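Local atomic coordinates of transaminase (PDB entry 5G09), a protein that probably catalyses pyridoxal-phosphate-dependent transfer of amino groups, as a class-III aminotransferase, and is caught here with the cofactor joined as an imine to (R)-1-phenylethylamine. Residues 265-270 against 293-298; 120-125 against 150-155; 82-87 against 329-334. All coordinates share one frame; numbering follows the deposited sequence.

Contact 1 (265-270 against 293-298). With 6DF ([6-methyl-5-oxidanyl-4-[(~{E})-[(1~{R})-1-phenylethyl]iminomethyl]pyridin-3-yl]methyl dihydrogen phosphate), chain R.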
loop_
_atom_site.group_PDB
_atom_site.type_symbol
_atom_site.label_atom_id
_atom_site.label_comp_id
_atom_site.label_asym_id
_atom_site.label_seq_id
_atom_site.Cartn_x
_atom_site.Cartn_y
_atom_site.Cartn_z
ATOM N N LEU D 265 -4.592 -6.442 20.868
ATOM C CA LEU D 265 -4.416 -7.888 21.004
ATOM C C LEU D 265 -2.963 -8.333 21.024
ATOM O O LEU D 265 -2.069 -7.648 20.488
ATOM C CB LEU D 265 -5.172 -8.663 19.905
ATOM C CG LEU D 265 -6.694 -8.510 19.821
ATOM C CD1 LEU D 265 -7.251 -9.245 18.601
ATOM C CD2 LEU D 265 -7.400 -9.000 21.094
ATOM N N TRP D 266 -2.728 -9.484 21.673
ATOM C CA TRP D 266 -1.437 -10.099 21.641
ATOM C C TRP D 266 -1.556 -11.462 20.950
ATOM O O TRP D 266 -2.282 -12.356 21.414
ATOM C CB TRP D 266 -0.843 -10.209 23.050
ATOM C CG TRP D 266 0.434 -11.001 23.086
ATOM C CD1 TRP D 266 1.449 -11.003 22.138
ATOM C CD2 TRP D 266 0.864 -11.888 24.128
ATOM N NE1 TRP D 266 2.459 -11.864 22.530
ATOM C CE2 TRP D 266 2.126 -12.414 23.745
ATOM C CE3 TRP D 266 0.296 -12.307 25.350
ATOM C CZ2 TRP D 266 2.830 -13.355 24.546
ATOM C CZ3 TRP D 266 1.011 -13.249 26.145
ATOM C CH2 TRP D 266 2.250 -13.743 25.732
ATOM N N ILE D 267 -0.887 -11.585 19.803
ATOM C CA ILE D 267 -0.756 -12.870 19.098
ATOM C C ILE D 267 0.603 -13.382 19.436
ATOM O O ILE D 267 1.588 -12.707 19.182
ATOM C CB ILE D 267 -0.815 -12.709 17.551
ATOM C CG1 ILE D 267 -2.088 -11.967 17.142
ATOM C CG2 ILE D 267 -0.743 -14.102 16.860
ATOM C CD1 ILE D 267 -2.122 -11.539 15.680
ATOM N N ASN D 268 0.676 -14.557 20.057
ATOM C CA ASN D 268 1.953 -15.203 20.169
ATOM C C ASN D 268 2.028 -16.382 19.211
ATOM O O ASN D 268 1.169 -17.228 19.206
ATOM C CB ASN D 268 2.302 -15.654 21.586
ATOM C CG ASN D 268 3.748 -16.098 21.660
ATOM O OD1 ASN D 268 4.636 -15.313 21.356
ATOM N ND2 ASN D 268 3.990 -17.367 21.973
ATOM N N ASP D 269 3.052 -16.371 18.369
ATOM C CA ASP D 269 3.239 -17.329 17.316
ATOM C C ASP D 269 3.961 -18.495 17.958
ATOM O O ASP D 269 5.142 -18.396 18.274
ATOM C CB ASP D 269 4.113 -16.693 16.209
ATOM C CG ASP D 269 4.296 -17.602 14.982
ATOM O OD1 ASP D 269 3.992 -18.798 15.073
ATOM O OD2 ASP D 269 4.781 -17.102 13.915
ATOM N N GLU D 270 3.233 -19.579 18.177
ATOM C CA GLU D 270 3.814 -20.794 18.762
ATOM C C GLU D 270 4.169 -21.831 17.703
ATOM O O GLU D 270 4.295 -23.006 18.047
ATOM C CB GLU D 270 2.824 -21.422 19.778
ATOM C CG GLU D 270 2.622 -20.594 21.037
ATOM C CD GLU D 270 3.779 -20.759 22.014
ATOM O OE1 GLU D 270 4.528 -21.780 21.914
ATOM O OE2 GLU D 270 3.936 -19.867 22.886
ATOM N N ILE D 293 -4.427 -14.826 20.995
ATOM C CA ILE D 293 -4.404 -15.788 19.881
ATOM C C ILE D 293 -3.033 -16.445 19.838
ATOM O O ILE D 293 -2.018 -15.786 20.070
ATOM C CB ILE D 293 -4.627 -15.073 18.513
ATOM C CG1 ILE D 293 -5.985 -14.362 18.456
ATOM C CG2 ILE D 293 -4.463 -16.065 17.342
ATOM C CD1 ILE D 293 -6.141 -13.444 17.233
ATOM N N ILE D 294 -2.987 -17.747 19.564
ATOM C CA ILE D 294 -1.727 -18.367 19.188
ATOM C C ILE D 294 -1.834 -19.045 17.848
ATOM O O ILE D 294 -2.911 -19.466 17.453
ATOM C CB ILE D 294 -1.166 -19.382 20.247
ATOM C CG1 ILE D 294 -2.102 -20.592 20.432
ATOM C CG2 ILE D 294 -0.873 -18.665 21.558
ATOM C CD1 ILE D 294 -1.415 -21.757 21.139
ATOM N N THR D 295 -0.701 -19.127 17.141
ATOM C CA THR D 295 -0.646 -19.830 15.875
ATOM C C THR D 295 0.219 -21.067 16.065
ATOM O O THR D 295 1.203 -21.048 16.814
ATOM C CB THR D 295 -0.035 -18.918 14.789
ATOM O OG1 THR D 295 1.198 -18.371 15.291
ATOM C CG2 THR D 295 -0.959 -17.738 14.521
ATOM N N MET D 296 -0.149 -22.145 15.388
ATOM C CA MET D 296 0.543 -23.436 15.549
ATOM C C MET D 296 0.897 -24.111 14.218
ATOM O O MET D 296 0.229 -23.909 13.200
ATOM C CB MET D 296 -0.347 -24.407 16.348
ATOM C CG MET D 296 -0.510 -24.045 17.837
ATOM S SD MET D 296 -1.985 -24.801 18.581
ATOM C CE MET D 296 -3.279 -23.757 17.893
ATOM N N GLY D 297 1.921 -24.957 14.263
ATOM C CA GLY D 297 2.266 -25.862 13.158
ATOM C C GLY D 297 3.329 -26.792 13.694
ATOM O O GLY D 297 3.328 -27.070 14.896
ATOM N N LYS D 298 4.241 -27.225 12.826
ATOM C CA LYS D 298 5.457 -28.005 13.219
ATOM C C LYS D 298 5.138 -29.160 14.205
ATOM O O LYS D 298 4.620 -30.195 13.771
ATOM C CB LYS D 298 6.625 -27.083 13.690
ATOM C CG LYS D 298 7.176 -26.124 12.599
ATOM C CD LYS D 298 8.249 -25.167 13.123
ATOM C CE LYS D 298 8.683 -24.151 12.055
ATOM N NZ LYS D 298 9.302 -24.830 10.901
HETATM N N1 6DF R . 6.109 -19.067 12.439
HETATM C C2 6DF R . 7.301 -19.402 12.930
HETATM N N2 6DF R . 9.859 -21.202 9.963
HETATM C C3 6DF R . 8.140 -20.214 12.167
HETATM C C4 6DF R . 7.728 -20.687 10.920
HETATM C C5 6DF R . 6.463 -20.300 10.462
HETATM C C6 6DF R . 5.683 -19.496 11.246
HETATM C C7 6DF R . 10.941 -21.749 9.097
HETATM C C8 6DF R . 10.584 -23.050 8.376
HETATM C C9 6DF R . 12.319 -21.738 9.713
HETATM C C10 6DF R . 12.530 -22.164 11.031
HETATM C C11 6DF R . 13.828 -22.133 11.554
HETATM C C12 6DF R . 14.911 -21.716 10.757
HETATM C C13 6DF R . 14.708 -21.306 9.436
HETATM O O2P 6DF R . 6.819 -23.022 7.159
HETATM P P 6DF R . 5.416 -22.877 7.730
HETATM O O3P 6DF R . 4.565 -22.091 6.723
HETATM O O1P 6DF R . 4.777 -24.212 8.024
HETATM O O4P 6DF R . 5.529 -22.095 9.128
HETATM C "C5'" 6DF R . 5.888 -20.704 9.130
HETATM C "C2'" 6DF R . 7.658 -18.852 14.297
HETATM O O3 6DF R . 9.367 -20.516 12.646
HETATM C "C4'" 6DF R . 8.604 -21.505 10.025
HETATM C C14 6DF R . 13.409 -21.322 8.925
HETATM O O HOH W 1 2.807 -25.177 17.132
#
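I267, N268 and D269 pair in parallel register with I293, I294 and T295, the two short strands running 4.8 Å apart with a -20° crossing angle. N268 N donates to I293 O, and I293 N to W266 O; further along, the bonds from T295 N to N268 O and from E270 N to T295 O are weak. A water then bridges G297 N and E270 O. On the sheet face that carries I267, CG2 of this residue meets CG2 of I293 at 4.2 Å. On the other face the CG of E270 rests 4.0 Å from CG2 of I294, while its carboxylate turns off to T273, G283 and Y284. A chi1 of -176° swings the D269 carboxylate so that OD1 meets T295 OG1 in a weak hydrogen bond at 2.8 Å and is also bonded by V271 N, while OD2, held by H149 ND1, lies 2.8 Å from pyridine N1 of 6DF. Beyond the second strand, CE of K298 comes within 3.3 Å of the imine carbon C4'. An aspartate at the pyridine nitrogen and a lysine near C4', probably the resting enzyme's Schiff-base lysine, mark the cofactor site of a fold-type I aminotransferase.

Contact 2 (120-125 against 150-155). With 6DF ([6-methyl-5-oxidanyl-4-[(~{E})-[(1~{R})-1-phenylethyl]iminomethyl]pyridin-3-yl]methyl dihydrogen phosphate), chain R.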
loop_
_atom_site.group_PDB
_atom_site.type_symbol
_atom_site.label_atom_id
_atom_site.label_comp_id
_atom_site.label_asym_id
_atom_site.label_seq_id
_atom_site.Cartn_x
_atom_site.Cartn_y
_atom_site.Cartn_z
ATOM N N THR D 120 -0.561 -25.338 7.114
ATOM C CA THR D 120 0.830 -24.952 7.372
ATOM C C THR D 120 0.926 -23.846 8.426
ATOM O O THR D 120 -0.073 -23.202 8.772
ATOM C CB THR D 120 1.517 -24.455 6.067
ATOM O OG1 THR D 120 0.947 -23.192 5.661
ATOM C CG2 THR D 120 1.376 -25.489 4.919
ATOM N N GLY D 121 2.137 -23.575 8.902
ATOM C CA GLY D 121 2.314 -22.505 9.920
ATOM C C GLY D 121 2.019 -21.131 9.317
ATOM O O GLY D 121 1.444 -20.263 9.988
ATOM N N SER D 122 2.410 -20.929 8.053
ATOM C CA SER D 122 2.172 -19.634 7.366
ATOM C C SER D 122 0.664 -19.416 7.222
ATOM O O SER D 122 0.162 -18.315 7.479
ATOM C CB SER D 122 2.859 -19.596 5.997
ATOM O OG SER D 122 4.267 -19.547 6.138
ATOM N N GLU D 123 -0.072 -20.465 6.840
ATOM C CA GLU D 123 -1.546 -20.379 6.753
ATOM C C GLU D 123 -2.173 -20.079 8.123
ATOM O O GLU D 123 -3.157 -19.329 8.226
ATOM C CB GLU D 123 -2.128 -21.669 6.134
ATOM C CG GLU D 123 -1.914 -21.743 4.620
ATOM C CD GLU D 123 -2.751 -22.825 3.954
ATOM O OE1 GLU D 123 -3.218 -23.742 4.671
ATOM O OE2 GLU D 123 -2.954 -22.767 2.713
ATOM N N ALA D 124 -1.586 -20.643 9.192
ATOM C CA ALA D 124 -2.054 -20.347 10.554
ATOM C C ALA D 124 -1.828 -18.850 10.880
ATOM O O ALA D 124 -2.708 -18.184 11.453
ATOM C CB ALA D 124 -1.340 -21.254 11.586
ATOM N N VAL D 125 -0.664 -18.312 10.523
ATOM C CA VAL D 125 -0.391 -16.884 10.791
ATOM C C VAL D 125 -1.346 -16.009 9.959
ATOM O O VAL D 125 -1.915 -15.050 10.479
ATOM C CB VAL D 125 1.108 -16.507 10.586
ATOM C CG1 VAL D 125 1.298 -14.985 10.623
ATOM C CG2 VAL D 125 1.982 -17.176 11.682
ATOM N N GLY D 150 6.557 -16.694 8.740
ATOM C CA GLY D 150 6.116 -17.343 7.503
ATOM C C GLY D 150 6.486 -16.595 6.236
ATOM O O GLY D 150 7.116 -15.517 6.282
ATOM N N TRP D 151 6.097 -17.185 5.104
ATOM C CA TRP D 151 6.552 -16.765 3.764
ATOM C C TRP D 151 5.412 -16.315 2.834
ATOM O O TRP D 151 5.676 -15.674 1.800
ATOM C CB TRP D 151 7.339 -17.884 3.077
ATOM C CG TRP D 151 6.466 -19.058 2.749
ATOM C CD1 TRP D 151 6.124 -20.097 3.582
ATOM C CD2 TRP D 151 5.777 -19.282 1.512
ATOM N NE1 TRP D 151 5.276 -20.961 2.922
ATOM C CE2 TRP D 151 5.056 -20.487 1.647
ATOM C CE3 TRP D 151 5.721 -18.584 0.286
ATOM C CZ2 TRP D 151 4.273 -21.015 0.604
ATOM C CZ3 TRP D 151 4.934 -19.100 -0.753
ATOM C CH2 TRP D 151 4.214 -20.311 -0.579
ATOM N N THR D 152 4.164 -16.645 3.162
ATOM C CA THR D 152 3.041 -16.284 2.260
ATOM C C THR D 152 2.776 -14.773 2.420
ATOM O O THR D 152 3.240 -14.156 3.400
ATOM C CB THR D 152 1.772 -17.136 2.550
ATOM O OG1 THR D 152 1.515 -17.156 3.960
ATOM C CG2 THR D 152 1.962 -18.585 2.114
ATOM N N GLY D 153 2.073 -14.172 1.452
ATOM C CA GLY D 153 1.960 -12.707 1.360
ATOM C C GLY D 153 1.642 -11.985 2.669
ATOM O O GLY D 153 2.300 -10.993 2.999
ATOM N N GLY D 154 0.657 -12.473 3.425
ATOM C CA GLY D 154 0.245 -11.811 4.679
ATOM C C GLY D 154 1.199 -12.088 5.835
ATOM O O GLY D 154 1.643 -11.166 6.547
ATOM N N ALA D 155 1.541 -13.365 6.019
ATOM C CA ALA D 155 2.535 -13.778 7.002
ATOM C C ALA D 155 3.890 -13.111 6.753
ATOM O O ALA D 155 4.577 -12.757 7.725
ATOM C CB ALA D 155 2.703 -15.292 6.971
HETATM N N1 6DF R . 6.109 -19.067 12.439
HETATM C C2 6DF R . 7.301 -19.402 12.930
HETATM N N2 6DF R . 9.859 -21.202 9.963
HETATM C C3 6DF R . 8.140 -20.214 12.167
HETATM C C4 6DF R . 7.728 -20.687 10.920
HETATM C C5 6DF R . 6.463 -20.300 10.462
HETATM C C6 6DF R . 5.683 -19.496 11.246
HETATM C C7 6DF R . 10.941 -21.749 9.097
HETATM C C8 6DF R . 10.584 -23.050 8.376
HETATM C C9 6DF R . 12.319 -21.738 9.713
HETATM C C10 6DF R . 12.530 -22.164 11.031
HETATM C C11 6DF R . 13.828 -22.133 11.554
HETATM C C12 6DF R . 14.911 -21.716 10.757
HETATM C C13 6DF R . 14.708 -21.306 9.436
HETATM O O2P 6DF R . 6.819 -23.022 7.159
HETATM P P 6DF R . 5.416 -22.877 7.730
HETATM O O3P 6DF R . 4.565 -22.091 6.723
HETATM O O1P 6DF R . 4.777 -24.212 8.024
HETATM O O4P 6DF R . 5.529 -22.095 9.128
HETATM C "C5'" 6DF R . 5.888 -20.704 9.130
HETATM C "C2'" 6DF R . 7.658 -18.852 14.297
HETATM O O3 6DF R . 9.367 -20.516 12.646
HETATM C "C4'" 6DF R . 8.604 -21.505 10.025
HETATM C C14 6DF R . 13.409 -21.322 8.925
#
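S122 OG is the atom where the two segments and the cofactor meet: it donates to phosphate O3P at 2.6 Å and accepts from W151 N at 3.2 Å. O3P also receives S122 N at 2.8 Å, and G121 N reaches O1P at 2.9 Å. If S122 were an alanine, W151 N would probably lose its acceptor and O3P one of its gripping bonds. This is the phosphate cup of a fold-type I enzyme: backbone N-H groups at the start of helix 121-136 face the anion, and the helix end probably adds favourable polarisation. T120 caps that start, its OG1 accepting from E123 N at 3.1 Å; the same hydroxyl pairs with E123 of the second subunit. G150 CA lies so near S122 OG that a CB there would clash. The W151 indole presents its edge to O3P, while CG2 of T152 sits 3.6 Å above its plane, over the ring centre. A chi1 of 48° sets T152 OG1 3.5 Å from S122 CB and lets it bond to E126 OE2, which takes A155 N as well. A turn further on, V125 CG1 packs on A155 CB at 3.9 Å.

Contact 3 (82-87 against 329-334). With 6DF ([6-methyl-5-oxidanyl-4-[(~{E})-[(1~{R})-1-phenylethyl]iminomethyl]pyridin-3-yl]methyl dihydrogen phosphate), chain M.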
loop_
_atom_site.group_PDB
_atom_site.type_symbol
_atom_site.label_atom_id
_atom_site.label_comp_id
_atom_site.label_asym_id
_atom_site.label_seq_id
_atom_site.Cartn_x
_atom_site.Cartn_y
_atom_site.Cartn_z
ATOM N N TYR D 82 -11.161 -42.701 5.203
ATOM C CA TYR D 82 -11.024 -41.506 4.352
ATOM C C TYR D 82 -9.893 -41.732 3.374
ATOM O O TYR D 82 -8.925 -42.394 3.744
ATOM C CB TYR D 82 -10.720 -40.268 5.224
ATOM C CG TYR D 82 -11.780 -39.998 6.291
ATOM C CD1 TYR D 82 -13.032 -39.486 5.956
ATOM C CD2 TYR D 82 -11.511 -40.240 7.639
ATOM C CE1 TYR D 82 -14.009 -39.258 6.931
ATOM C CE2 TYR D 82 -12.471 -40.013 8.617
ATOM C CZ TYR D 82 -13.718 -39.519 8.253
ATOM O OH TYR D 82 -14.657 -39.272 9.239
ATOM N N GLY D 83 -9.952 -41.151 2.169
ATOM C CA GLY D 83 -10.967 -40.161 1.785
ATOM C C GLY D 83 -10.623 -38.695 2.096
ATOM O O GLY D 83 -9.568 -38.394 2.644
ATOM N N PHE D 84 -11.520 -37.788 1.732
ATOM C CA PHE D 84 -11.332 -36.352 1.990
ATOM C C PHE D 84 -12.693 -35.705 2.146
ATOM O O PHE D 84 -13.561 -35.911 1.306
ATOM C CB PHE D 84 -10.603 -35.642 0.829
ATOM C CG PHE D 84 -10.623 -34.141 0.959
ATOM C CD1 PHE D 84 -9.899 -33.527 1.960
ATOM C CD2 PHE D 84 -11.447 -33.349 0.139
ATOM C CE1 PHE D 84 -9.950 -32.139 2.150
ATOM C CE2 PHE D 84 -11.487 -31.960 0.307
ATOM C CZ PHE D 84 -10.723 -31.360 1.308
ATOM N N VAL D 85 -12.878 -34.913 3.200
ATOM C CA VAL D 85 -14.025 -33.977 3.248
ATOM C C VAL D 85 -13.491 -32.614 3.636
ATOM O O VAL D 85 -12.500 -32.525 4.368
ATOM C CB VAL D 85 -15.156 -34.430 4.235
ATOM C CG1 VAL D 85 -15.877 -35.657 3.679
ATOM C CG2 VAL D 85 -14.605 -34.688 5.630
ATOM N N TRP D 86 -14.109 -31.552 3.125
ATOM C CA TRP D 86 -13.659 -30.201 3.492
ATOM C C TRP D 86 -14.341 -29.701 4.779
ATOM O O TRP D 86 -15.197 -30.404 5.358
ATOM C CB TRP D 86 -13.744 -29.232 2.288
ATOM C CG TRP D 86 -15.110 -28.748 1.871
ATOM C CD1 TRP D 86 -16.020 -29.412 1.137
ATOM C CD2 TRP D 86 -15.673 -27.455 2.145
ATOM N NE1 TRP D 86 -17.141 -28.631 0.935
ATOM C CE2 TRP D 86 -16.943 -27.418 1.542
ATOM C CE3 TRP D 86 -15.219 -26.326 2.845
ATOM C CZ2 TRP D 86 -17.780 -26.296 1.618
ATOM C CZ3 TRP D 86 -16.051 -25.214 2.940
ATOM C CH2 TRP D 86 -17.316 -25.205 2.327
ATOM N N ASP D 87 -13.942 -28.512 5.246
ATOM C CA ASP D 87 -14.237 -28.041 6.591
ATOM C C ASP D 87 -15.730 -27.924 6.966
ATOM O O ASP D 87 -16.073 -27.845 8.157
ATOM C CB ASP D 87 -13.599 -26.672 6.768
ATOM C CG ASP D 87 -13.336 -26.343 8.196
ATOM O OD1 ASP D 87 -12.899 -27.242 8.943
ATOM O OD2 ASP D 87 -13.566 -25.176 8.572
ATOM N N SER D 329 -10.500 -22.763 2.765
ATOM C CA SER D 329 -9.193 -23.318 2.392
ATOM C C SER D 329 -9.454 -24.785 2.078
ATOM O O SER D 329 -9.969 -25.473 2.947
ATOM C CB SER D 329 -8.225 -23.236 3.574
ATOM O OG SER D 329 -7.122 -24.130 3.353
ATOM N N THR D 330 -9.145 -25.246 0.868
ATOM C CA THR D 330 -9.525 -26.621 0.472
ATOM C C THR D 330 -9.153 -27.678 1.544
ATOM O O THR D 330 -10.032 -28.399 2.059
ATOM C CB THR D 330 -8.926 -27.012 -0.899
ATOM O OG1 THR D 330 -9.384 -26.102 -1.913
ATOM C CG2 THR D 330 -9.325 -28.447 -1.314
ATOM N N TYR D 331 -7.880 -27.716 1.935
ATOM C CA TYR D 331 -7.397 -28.780 2.815
ATOM C C TYR D 331 -7.512 -28.514 4.293
ATOM O O TYR D 331 -7.129 -29.373 5.089
ATOM C CB TYR D 331 -5.956 -29.135 2.455
ATOM C CG TYR D 331 -5.865 -29.683 1.056
ATOM C CD1 TYR D 331 -6.832 -30.587 0.585
ATOM C CD2 TYR D 331 -4.834 -29.313 0.201
ATOM C CE1 TYR D 331 -6.759 -31.093 -0.685
ATOM C CE2 TYR D 331 -4.754 -29.826 -1.076
ATOM C CZ TYR D 331 -5.711 -30.720 -1.509
ATOM O OH TYR D 331 -5.636 -31.234 -2.775
ATOM N N ALA D 332 -8.047 -27.346 4.666
ATOM C CA ALA D 332 -8.192 -27.001 6.092
ATOM C C ALA D 332 -9.054 -28.072 6.789
ATOM O O ALA D 332 -10.181 -28.377 6.325
ATOM C CB ALA D 332 -8.790 -25.607 6.258
ATOM N N GLY D 333 -8.490 -28.669 7.842
ATOM C CA GLY D 333 -9.166 -29.737 8.590
ATOM C C GLY D 333 -9.132 -31.131 7.953
ATOM O O GLY D 333 -9.853 -32.031 8.404
ATOM N N HIS D 334 -8.296 -31.315 6.929
ATOM C CA HIS D 334 -8.115 -32.607 6.239
ATOM C C HIS D 334 -8.152 -33.764 7.262
ATOM O O HIS D 334 -7.358 -33.770 8.213
ATOM C CB HIS D 334 -6.777 -32.618 5.448
ATOM C CG HIS D 334 -6.656 -33.763 4.480
ATOM N ND1 HIS D 334 -6.514 -35.078 4.886
ATOM C CD2 HIS D 334 -6.678 -33.794 3.123
ATOM C CE1 HIS D 334 -6.460 -35.864 3.825
ATOM N NE2 HIS D 334 -6.562 -35.112 2.741
HETATM N N1 6DF M . -7.029 -21.416 -7.305
HETATM C C2 6DF M . -8.261 -21.852 -7.687
HETATM N N2 6DF M . -10.849 -22.719 -4.419
HETATM C C3 6DF M . -9.107 -22.377 -6.737
HETATM C C4 6DF M . -8.678 -22.480 -5.412
HETATM C C5 6DF M . -7.393 -22.011 -5.058
HETATM C C6 6DF M . -6.564 -21.488 -6.039
HETATM C C7 6DF M . -11.942 -22.992 -3.456
HETATM C C8 6DF M . -11.683 -24.070 -2.410
HETATM C C9 6DF M . -13.287 -23.126 -4.080
HETATM C C10 6DF M . -13.467 -23.888 -5.244
HETATM C C11 6DF M . -14.744 -24.005 -5.800
HETATM C C12 6DF M . -15.828 -23.368 -5.183
HETATM C C13 6DF M . -15.635 -22.618 -4.015
HETATM O O2P 6DF M . -7.975 -23.935 -1.272
HETATM P P 6DF M . -6.537 -23.913 -1.764
HETATM O O3P 6DF M . -5.669 -22.946 -0.952
HETATM O O1P 6DF M . -5.900 -25.282 -1.733
HETATM O O4P 6DF M . -6.597 -23.432 -3.315
HETATM C "C5'" 6DF M . -6.888 -22.064 -3.634
HETATM C "C2'" 6DF M . -8.697 -21.770 -9.138
HETATM O O3 6DF M . -10.353 -22.786 -7.107
HETATM C "C4'" 6DF M . -9.602 -22.991 -4.348
HETATM C C14 6DF M . -14.370 -22.502 -3.460
HETATM O O HOH W 2 -11.747 -30.635 6.300
HETATM O O HOH W 3 -11.600 -27.174 4.391
#
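The F84 ring has a neighbour on each face and one at its rim: Y331 turns its edge toward one face in an offset edge-to-face pair (centroids 5.7 Å apart, planes at 83°), the backbone N of W86 lies over the opposite face near the rim, and T330 O sits in the ring plane, 3.1 Å from CZ. F84, Y331 and H334, whose CD2 comes to 3.4 Å from F84 CD1 at an oblique tilt, make a small aromatic cluster in the loops of the subunit interface. Segment 329-334 makes two overlapping turns, type I from S329 to A332 and type II from Y331 to H334. H334 reaches S303 O of the second subunit through NE2 and caps V336 N through ND1. Two waters join the segments, one on V85 O and A332 O, the other accepting from D87 N at 2.8 Å and bonded to A332 O. Salt bridges to K94 and R116 anchor D87. The turn also serves a cofactor whose phosphate is bound by G121 and S122 of the second subunit: T330 N and T330 OG1 both donate to O2P of 6DF, at 2.8 Å and 2.7 Å.

In the fold
Contacts 1 and 2 lie against each other, centres about 11 Å apart, and share one cofactor: D269 and K298 of contact 1 approach its pyridine and imine, while the helix start of contact 2 takes its phosphate. They touch where CG2 of V125 packs 3.6 Å from OD2 of D269 and CG2 of T295 lies 3.6 Å from A124 O. Contact 3, whose chain loop encloses both, has its centre about 22 Å from that of contact 1 and 19 Å from that of contact 2, which it touches where S329 OG lies 4.1 Å from E123 OE1. It serves a second cofactor, at a site shared with the second subunit. Reciprocally, T330 of that subunit donates to the phosphate in contact 2 and meets K298 NZ.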